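PDB 5M6G: beta-glucosidase from Saccharopolyspora erythraea D, which probably hydrolyses terminal, non-reducing beta-D-glucosyl residues, releasing beta-D-glucose, as a glycoside hydrolase of family 3. Local coordinates for residues M58-K63 / E364-A369; K436-I441 / V478-H483; N485-S490 / I524-A529. All blocks are in the same frame, centred on the assembly; numbering follows the deposited sequence.

Contact 1. Residues M58-K63 / E364-A369; sequences MSLDDK and ERIDDA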
loop_
_atom_site.group_PDB
_atom_site.type_symbol
_atom_site.label_atom_id
_atom_site.label_comp_id
_atom_site.label_asym_id
_atom_site.label_seq_id
_atom_site.Cartn_x
_atom_site.Cartn_y
_atom_site.Cartn_z
ATOM N N MET A 58 -26.549 -15.256 -18.311
ATOM C CA MET A 58 -25.778 -16.006 -17.333
ATOM C C MET A 58 -26.655 -16.931 -16.501
ATOM O O MET A 58 -27.757 -16.557 -16.079
ATOM C CB MET A 58 -25.025 -15.047 -16.409
ATOM C CG MET A 58 -23.943 -14.261 -17.127
ATOM S SD MET A 58 -23.265 -12.928 -16.093
ATOM C CE MET A 58 -22.176 -13.825 -14.994
ATOM N N SER A 59 -26.154 -18.141 -16.271
ATOM C CA SER A 59 -26.719 -19.014 -15.261
ATOM C C SER A 59 -26.330 -18.516 -13.875
ATOM O O SER A 59 -25.401 -17.724 -13.708
ATOM C CB SER A 59 -26.213 -20.440 -15.424
ATOM O OG SER A 59 -24.811 -20.486 -15.211
ATOM N N LEU A 60 -27.060 -18.998 -12.868
ATOM C CA LEU A 60 -26.670 -18.699 -11.495
ATOM C C LEU A 60 -25.218 -19.095 -11.248
ATOM O O LEU A 60 -24.455 -18.339 -10.633
ATOM C CB LEU A 60 -27.602 -19.408 -10.511
ATOM C CG LEU A 60 -27.193 -19.239 -9.041
ATOM C CD1 LEU A 60 -27.068 -17.773 -8.676
ATOM C CD2 LEU A 60 -28.197 -19.938 -8.132
ATOM N N ASP A 61 -24.804 -20.260 -11.756
ATOM C CA ASP A 61 -23.424 -20.696 -11.559
ATOM C C ASP A 61 -22.434 -19.724 -12.194
ATOM O O ASP A 61 -21.357 -19.484 -11.635
ATOM C CB ASP A 61 -23.218 -22.108 -12.112
ATOM C CG ASP A 61 -23.775 -23.175 -11.186
ATOM O OD1 ASP A 61 -24.448 -22.813 -10.203
ATOM O OD2 ASP A 61 -23.554 -24.373 -11.443
ATOM N N ASP A 62 -22.775 -19.148 -13.356
ATOM C CA ASP A 62 -21.904 -18.122 -13.932
ATOM C C ASP A 62 -21.777 -16.938 -12.982
ATOM O O ASP A 62 -20.680 -16.392 -12.789
ATOM C CB ASP A 62 -22.436 -17.637 -15.285
ATOM C CG ASP A 62 -22.462 -18.738 -16.357
ATOM O OD1 ASP A 62 -21.486 -19.512 -16.445
ATOM O OD2 ASP A 62 -23.456 -18.804 -17.121
ATOM N N LYS A 63 -22.899 -16.526 -12.384
ATOM C CA LYS A 63 -22.903 -15.367 -11.498
ATOM C C LYS A 63 -22.134 -15.645 -10.213
ATOM O O LYS A 63 -21.444 -14.759 -9.692
ATOM C CB LYS A 63 -24.351 -14.962 -11.184
ATOM C CG LYS A 63 -25.120 -14.399 -12.372
ATOM C CD LYS A 63 -26.577 -14.102 -12.000
ATOM C CE LYS A 63 -27.410 -13.780 -13.239
ATOM N NZ LYS A 63 -28.861 -13.669 -12.850
ATOM N N GLU A 364 -31.427 -11.030 -5.661
ATOM C CA GLU A 364 -31.004 -9.692 -6.060
ATOM C C GLU A 364 -29.616 -9.352 -5.530
ATOM O O GLU A 364 -28.933 -8.503 -6.113
ATOM C CB GLU A 364 -32.019 -8.650 -5.590
ATOM C CG GLU A 364 -32.025 -8.410 -4.095
ATOM C CD GLU A 364 -32.811 -7.172 -3.709
ATOM O OE1 GLU A 364 -32.183 -6.119 -3.427
ATOM O OE2 GLU A 364 -34.060 -7.254 -3.708
ATOM N N ARG A 365 -29.192 -10.002 -4.446
ATOM C CA ARG A 365 -27.878 -9.728 -3.876
ATOM C C ARG A 365 -26.790 -10.243 -4.809
ATOM O O ARG A 365 -25.799 -9.544 -5.072
ATOM C CB ARG A 365 -27.795 -10.349 -2.471
ATOM C CG ARG A 365 -26.519 -10.074 -1.626
ATOM C CD ARG A 365 -26.320 -8.603 -1.209
ATOM N NE ARG A 365 -25.651 -7.796 -2.233
ATOM C CZ ARG A 365 -24.364 -7.900 -2.550
ATOM N NH1 ARG A 365 -23.595 -8.785 -1.923
ATOM N NH2 ARG A 365 -23.846 -7.134 -3.507
ATOM N N ILE A 366 -26.994 -11.438 -5.371
ATOM C CA ILE A 366 -26.067 -11.970 -6.370
ATOM C C ILE A 366 -26.054 -11.086 -7.610
ATOM O O ILE A 366 -25.001 -10.859 -8.223
ATOM C CB ILE A 366 -26.443 -13.424 -6.725
ATOM C CG1 ILE A 366 -26.463 -14.312 -5.477
ATOM C CG2 ILE A 366 -25.505 -13.981 -7.813
ATOM C CD1 ILE A 366 -25.163 -14.322 -4.678
ATOM N N ASP A 367 -27.229 -10.595 -8.020
ATOM C CA ASP A 367 -27.294 -9.753 -9.212
ATOM C C ASP A 367 -26.627 -8.409 -8.968
ATOM O O ASP A 367 -25.955 -7.870 -9.857
ATOM C CB ASP A 367 -28.748 -9.546 -9.645
ATOM C CG ASP A 367 -29.344 -10.762 -10.338
ATOM O OD1 ASP A 367 -28.593 -11.696 -10.683
ATOM O OD2 ASP A 367 -30.581 -10.772 -10.547
ATOM N N ASP A 368 -26.814 -7.840 -7.776
ATOM C CA ASP A 368 -26.131 -6.593 -7.454
ATOM C C ASP A 368 -24.617 -6.773 -7.518
ATOM O O ASP A 368 -23.906 -5.949 -8.105
ATOM C CB ASP A 368 -26.569 -6.102 -6.072
ATOM C CG ASP A 368 -25.719 -4.964 -5.565
ATOM O OD1 ASP A 368 -25.775 -3.875 -6.164
ATOM O OD2 ASP A 368 -25.002 -5.156 -4.560
ATOM N N ALA A 369 -24.102 -7.857 -6.928
ATOM C CA ALA A 369 -22.659 -8.083 -6.958
ATOM C C ALA A 369 -22.171 -8.246 -8.388
ATOM O O ALA A 369 -21.126 -7.699 -8.768
ATOM C CB ALA A 369 -22.298 -9.313 -6.123
#

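Contact 2. Residues K436-I441 / V478-H483; sequences KNADDI and VTYDRH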
loop_
_atom_site.group_PDB
_atom_site.type_symbol
_atom_site.label_atom_id
_atom_site.label_comp_id
_atom_site.label_asym_id
_atom_site.label_seq_id
_atom_site.Cartn_x
_atom_site.Cartn_y
_atom_site.Cartn_z
ATOM N N LYS A 436 22.512 -0.123 10.200
ATOM C CA LYS A 436 22.010 -1.280 9.454
ATOM C C LYS A 436 21.093 -0.890 8.301
ATOM O O LYS A 436 20.794 -1.738 7.453
ATOM C CB LYS A 436 21.282 -2.245 10.394
ATOM C CG LYS A 436 19.938 -1.746 10.911
ATOM C CD LYS A 436 19.163 -2.878 11.609
ATOM C CE LYS A 436 17.841 -2.393 12.200
ATOM N NZ LYS A 436 17.980 -1.541 13.430
ATOM N N ASN A 437 20.640 0.359 8.240
ATOM C CA ASN A 437 19.794 0.820 7.149
ATOM C C ASN A 437 20.536 1.715 6.164
ATOM O O ASN A 437 19.901 2.316 5.297
ATOM C CB ASN A 437 18.556 1.527 7.715
ATOM C CG ASN A 437 17.576 0.546 8.322
ATOM O OD1 ASN A 437 17.706 -0.653 8.102
ATOM N ND2 ASN A 437 16.584 1.041 9.078
ATOM N N ALA A 438 21.869 1.797 6.259
ATOM C CA ALA A 438 22.636 2.697 5.401
ATOM C C ALA A 438 22.833 2.159 3.987
ATOM O O ALA A 438 22.961 2.949 3.040
ATOM C CB ALA A 438 24.013 2.979 6.025
ATOM N N ASP A 439 22.910 0.839 3.829
ATOM C CA ASP A 439 23.357 0.225 2.583
ATOM C C ASP A 439 22.514 -1.016 2.305
ATOM O O ASP A 439 23.018 -2.122 2.129
ATOM C CB ASP A 439 24.843 -0.141 2.659
ATOM C CG ASP A 439 25.422 -0.555 1.312
ATOM O OD1 ASP A 439 24.970 -0.028 0.278
ATOM O OD2 ASP A 439 26.349 -1.397 1.285
ATOM N N ASP A 440 21.193 -0.847 2.253
ATOM C CA ASP A 440 20.329 -2.024 2.182
ATOM C C ASP A 440 19.049 -1.635 1.449
ATOM O O ASP A 440 18.185 -0.964 2.017
ATOM C CB ASP A 440 20.042 -2.567 3.575
ATOM C CG ASP A 440 19.505 -3.987 3.549
ATOM O OD1 ASP A 440 18.367 -4.193 3.076
ATOM O OD2 ASP A 440 20.221 -4.900 4.010
ATOM N N ILE A 441 18.945 -2.069 0.189
ATOM C CA ILE A 441 17.768 -1.779 -0.626
ATOM C C ILE A 441 16.510 -2.276 0.066
ATOM O O ILE A 441 15.491 -1.573 0.131
ATOM C CB ILE A 441 17.925 -2.415 -2.019
ATOM C CG1 ILE A 441 19.083 -1.762 -2.777
ATOM C CG2 ILE A 441 16.618 -2.345 -2.791
ATOM C CD1 ILE A 441 18.802 -0.335 -3.196
ATOM N N VAL A 478 34.612 8.207 1.654
ATOM C CA VAL A 478 33.438 7.849 2.450
ATOM C C VAL A 478 33.691 6.460 3.009
ATOM O O VAL A 478 33.732 5.480 2.250
ATOM C CB VAL A 478 32.135 7.880 1.631
ATOM C CG1 VAL A 478 30.942 7.486 2.513
ATOM C CG2 VAL A 478 31.926 9.253 1.015
ATOM N N THR A 479 33.870 6.375 4.319
ATOM C CA THR A 479 34.111 5.119 5.011
ATOM C C THR A 479 32.785 4.598 5.545
ATOM O O THR A 479 32.037 5.346 6.183
ATOM C CB THR A 479 35.089 5.307 6.175
ATOM O OG1 THR A 479 36.277 5.976 5.722
ATOM C CG2 THR A 479 35.454 3.968 6.793
ATOM N N TYR A 480 32.498 3.324 5.299
ATOM C CA TYR A 480 31.264 2.715 5.774
ATOM C C TYR A 480 31.580 1.507 6.638
ATOM O O TYR A 480 32.366 0.643 6.238
ATOM C CB TYR A 480 30.352 2.288 4.619
ATOM C CG TYR A 480 29.253 1.359 5.086
ATOM C CD1 TYR A 480 28.197 1.836 5.855
ATOM C CD2 TYR A 480 29.284 0.005 4.777
ATOM C CE1 TYR A 480 27.192 0.989 6.300
ATOM C CE2 TYR A 480 28.283 -0.849 5.204
ATOM C CZ TYR A 480 27.242 -0.354 5.965
ATOM O OH TYR A 480 26.254 -1.204 6.401
ATOM N N ASP A 481 30.968 1.452 7.818
ATOM C CA ASP A 481 30.960 0.243 8.630
ATOM C C ASP A 481 29.611 0.127 9.318
ATOM O O ASP A 481 29.174 1.071 9.987
ATOM C CB ASP A 481 32.073 0.248 9.682
ATOM C CG ASP A 481 32.172 -1.075 10.426
ATOM O OD1 ASP A 481 31.445 -1.269 11.421
ATOM O OD2 ASP A 481 32.975 -1.929 10.004
ATOM N N ARG A 482 28.971 -1.036 9.178
ATOM C CA ARG A 482 27.612 -1.187 9.690
ATOM C C ARG A 482 27.508 -0.770 11.147
ATOM O O ARG A 482 26.531 -0.126 11.546
ATOM C CB ARG A 482 27.131 -2.627 9.535
ATOM C CG ARG A 482 25.761 -2.857 10.192
ATOM C CD ARG A 482 25.175 -4.193 9.796
ATOM N NE ARG A 482 24.017 -4.545 10.614
ATOM C CZ ARG A 482 23.305 -5.652 10.426
ATOM N NH1 ARG A 482 23.649 -6.492 9.457
ATOM N NH2 ARG A 482 22.262 -5.920 11.197
ATOM N N HIS A 483 28.516 -1.107 11.953
ATOM C CA HIS A 483 28.463 -0.905 13.394
ATOM C C HIS A 483 29.269 0.299 13.858
ATOM O O HIS A 483 29.479 0.464 15.066
ATOM C CB HIS A 483 28.931 -2.172 14.112
ATOM C CG HIS A 483 28.058 -3.362 13.853
ATOM N ND1 HIS A 483 26.942 -3.645 14.611
ATOM C CD2 HIS A 483 28.121 -4.325 12.903
ATOM C CE1 HIS A 483 26.365 -4.739 14.149
ATOM N NE2 HIS A 483 27.060 -5.171 13.112
HETATM O O HOH W 1 23.537 -1.236 5.953
#

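Contact 3. Residues N485-S490 / I524-A529; sequences NGVDGS and IAKLRA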
loop_
_atom_site.group_PDB
_atom_site.type_symbol
_atom_site.label_atom_id
_atom_site.label_comp_id
_atom_site.label_asym_id
_atom_site.label_seq_id
_atom_site.Cartn_x
_atom_site.Cartn_y
_atom_site.Cartn_z
ATOM N N ASN A 485 32.422 0.799 13.400
ATOM C CA ASN A 485 33.794 0.449 13.744
ATOM C C ASN A 485 34.773 1.161 12.821
ATOM O O ASN A 485 34.595 1.175 11.601
ATOM C CB ASN A 485 33.994 -1.062 13.665
ATOM C CG ASN A 485 33.259 -1.796 14.760
ATOM O OD1 ASN A 485 33.092 -1.277 15.857
ATOM N ND2 ASN A 485 32.811 -3.003 14.467
ATOM N N GLY A 486 35.806 1.763 13.403
ATOM C CA GLY A 486 36.785 2.478 12.621
ATOM C C GLY A 486 36.559 3.968 12.549
ATOM O O GLY A 486 37.413 4.683 12.012
ATOM N N VAL A 487 35.434 4.461 13.063
ATOM C CA VAL A 487 35.230 5.900 13.104
ATOM C C VAL A 487 36.211 6.501 14.105
ATOM O O VAL A 487 36.563 5.876 15.113
ATOM C CB VAL A 487 33.773 6.251 13.464
ATOM C CG1 VAL A 487 33.476 5.967 14.942
ATOM C CG2 VAL A 487 33.474 7.704 13.126
ATOM N N ASP A 488 36.680 7.710 13.810
ATOM C CA ASP A 488 37.554 8.434 14.725
ATOM C C ASP A 488 37.382 9.922 14.470
ATOM O O ASP A 488 36.616 10.337 13.595
ATOM C CB ASP A 488 39.026 7.990 14.591
ATOM C CG ASP A 488 39.596 8.190 13.194
ATOM O OD1 ASP A 488 39.325 9.223 12.551
ATOM O OD2 ASP A 488 40.351 7.303 12.742
ATOM N N GLY A 489 38.124 10.724 15.235
ATOM C CA GLY A 489 38.002 12.172 15.193
ATOM C C GLY A 489 38.534 12.821 13.936
ATOM O O GLY A 489 38.370 14.035 13.781
ATOM N N SER A 490 39.136 12.052 13.027
ATOM C CA SER A 490 39.609 12.617 11.771
ATOM C C SER A 490 38.494 12.833 10.751
ATOM O O SER A 490 38.742 13.454 9.712
ATOM C CB SER A 490 40.689 11.720 11.157
ATOM O OG SER A 490 40.120 10.566 10.558
ATOM N N ILE A 524 25.168 4.380 17.265
ATOM C CA ILE A 524 25.130 5.828 17.451
ATOM C C ILE A 524 26.071 6.247 18.576
ATOM O O ILE A 524 26.761 7.268 18.475
ATOM C CB ILE A 524 23.693 6.307 17.717
ATOM C CG1 ILE A 524 22.809 6.103 16.484
ATOM C CG2 ILE A 524 23.699 7.769 18.150
ATOM C CD1 ILE A 524 21.312 6.298 16.776
ATOM N N ALA A 525 26.115 5.471 19.663
ATOM C CA ALA A 525 27.003 5.817 20.773
ATOM C C ALA A 525 28.460 5.756 20.341
ATOM O O ALA A 525 29.265 6.630 20.696
ATOM C CB ALA A 525 26.752 4.889 21.962
ATOM N N LYS A 526 28.812 4.745 19.548
ATOM C CA LYS A 526 30.169 4.651 19.023
ATOM C C LYS A 526 30.516 5.863 18.168
ATOM O O LYS A 526 31.641 6.375 18.235
ATOM C CB LYS A 526 30.326 3.357 18.226
ATOM C CG LYS A 526 31.755 3.070 17.795
ATOM C CD LYS A 526 31.819 1.768 17.022
ATOM C CE LYS A 526 31.331 0.616 17.883
ATOM N NZ LYS A 526 32.264 0.377 19.017
ATOM N N LEU A 527 29.564 6.342 17.358
ATOM C CA LEU A 527 29.813 7.514 16.526
ATOM C C LEU A 527 29.916 8.777 17.367
ATOM O O LEU A 527 30.777 9.625 17.115
ATOM C CB LEU A 527 28.712 7.692 15.481
ATOM C CG LEU A 527 28.502 6.628 14.401
ATOM C CD1 LEU A 527 27.658 7.203 13.266
ATOM C CD2 LEU A 527 29.813 6.105 13.888
ATOM N N ARG A 528 29.025 8.946 18.343
ATOM C CA ARG A 528 29.127 10.135 19.178
ATOM C C ARG A 528 30.429 10.143 19.973
ATOM O O ARG A 528 31.015 11.209 20.186
ATOM C CB ARG A 528 27.918 10.236 20.109
ATOM C CG ARG A 528 26.582 10.304 19.373
ATOM C CD ARG A 528 25.467 10.888 20.222
ATOM N NE ARG A 528 25.541 10.443 21.606
ATOM C CZ ARG A 528 25.772 11.241 22.644
ATOM N NH1 ARG A 528 25.929 12.548 22.478
ATOM N NH2 ARG A 528 25.832 10.724 23.858
ATOM N N ALA A 529 30.908 8.966 20.399
ATOM C CA ALA A 529 32.143 8.897 21.181
ATOM C C ALA A 529 33.353 9.372 20.393
ATOM O O ALA A 529 34.393 9.672 20.990
ATOM C CB ALA A 529 32.389 7.472 21.670
#

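Contact 1. Residues M58-K63 / E364-A369
Lys63 and Leu60, on the first turn of helix 60-66, pack against Ile366 and Asp367 of helix 363-379, a helix-helix contact within the TIM-barrel-like N-terminal domain of family 3 glycosidases. The backbones come nearest at Lys63 and Ile366, whose CA atoms are 6.9 Å apart. Between them the Ile366 CG2 methyl lies against Lys63 CB at 3.7 Å, and the same methyl meets Leu60 CD1 more loosely, at 4.2 Å, the two aliphatic side chains crossing at about a right angle. Ile366 is buried, and Leu352 and Val356 of helix 345-357 also touch its side chain.

The polar pairing continues from the same lysine. Lys63 stays extended beyond CG, its later torsions all near 180°, and this reach carries NZ to Asp367 OD1 at 2.9 Å, a salt bridge and hydrogen bond. The ammonium meets OD1 on its syn side, 20° out of the carboxylate plane, while Lys63 CD runs past the same oxygen at 3.4 Å. An alanine at Lys63 keeps CB but has neither the methylenes nor the ammonium, and is likely to leave the Asp367 carboxylate without its positive mate across the helix pair.

The start of helix 60-66 is fixed by a capping box: Asp62 N donates to Ser59 OG at 3.1 Å, and Ser59 N donates back to Asp62 OD2 at 2.9 Å. On helix 363-379, Arg365 NH2 pairs with Asp368 OD2 one turn on and with Asp337. Lys63 O accepts from Asn370 ND2, a second tie between the two helices. One lysine thus serves both halves of the contact, its CB packing on the isoleucine and its ammonium probably balancing the aspartate charge between two partly exposed side chains.

Contact 2. Residues K436-I441 / V478-H483
Tyr480, on the edge strand 478-480 of the mixed sheet in the family 3 C-terminal domain, packs its side chain against the loop that follows the neighbouring parallel strand 431-434 and leads into helix 441-445. The apolar packing centres on its ring. Ala438 CB approaches Tyr480 CE1 obliquely at 3.8 Å, while Asp439 CB lies over one face, 4.1 Å from Tyr480 CZ. CG anti to the backbone N (chi1 166°) places the ring against Ala438 and Asp439. Leu466 of helix 465-472 also touches the ring, and Asp439 OD1 accepts a hydrogen bond from Thr464 OG1.

Packing of a different kind joins the two cationic residues. The Arg482 chain runs extended from CG to NE, and Lys436 CB meets Arg482 NE obliquely at 3.6 Å. Their charged ends are kept apart, Lys436 NZ standing 6.5 Å from Arg482 NH2, and each has acidic company: Arg482 NE pairs with Glu519, Lys436 NZ with Asp517 and Asp520 and with the Gly499 carbonyl.

Polar contact between the segments is carried by water. One molecule accepts from Asp439 N at 3.0 Å and donates weakly to Lys436 O, spanning the bend of the loop. The same water is hydrogen-bonded to Tyr480 OH, its oxygen lying 2.8 Å from the phenol oxygen.

Contact 3. Residues N485-S490 / I524-A529
Val487 packs on Leu527 where the loop between strands 478-480 and 493-499 passes helix 518-528, a helix lying against the mixed sheet of the family 3 C-terminal domain. This is the tight half of the contact. Val487 CG1 meets Leu527 CD2 at 3.8 Å, with Val487 CB at 4.0 Å from the same methyl, and the two side chains cross at about a right angle. Val487 CG1 sits between the backbone N and the carbonyl carbon (chi1 72°), which also sets it 3.8 Å from the Lys526 O atom of the helix backbone. Behind this pair lies the sheet: Phe432 of strand 431-434 touches both Val487 and Leu527, and the buried leucine continues onto Ala494, Ala496 and Val534.

Toward solvent the packing gives way to a looser arrangement between two exposed side chains. Lys526 starts out with CG anti to the backbone N and then bends at chi3 (-60°) and chi4, folding its methylenes beside the Asn485 amide. The amide oxygen therefore faces carbon more closely than nitrogen, since Lys526 NZ is 3.7 Å from Asn485 OD1, and the pair makes no hydrogen bond.

Farther along the loop, Asp488 forms an Asx turn just ahead of strand 493-499. Its OD1 accepts from Ser490 N at 2.9 Å and also, through the syn lone pair, from the hydroxyl of Ser490, which has Lys430 NZ as a further partner. On the solvent side the closest approach is Asn485 OD1 to Lys526 CE, 3.3 Å.

Contact 1 belongs to the N-terminal family 3 domain, with contacts 2 and 3 across the chain's centre in the C-terminal one; the centres of contacts 1 and 2 are about 56 Å apart. Contacts 2 and 3 are neighbours, their centres about 14 Å apart, and they touch where His483 O meets Lys526 CD. Both touch strand 431-434; helix 518-528 is part of contact 3 and meets side chains of contact 2. Contact 2 is the surface one, while contacts 1 and 3 are partly buried. Their chemistry differs: a direct salt bridge joins two helices in contact 1, water bridges loop and strand in contact 2, and contact 3 relies on packing alone.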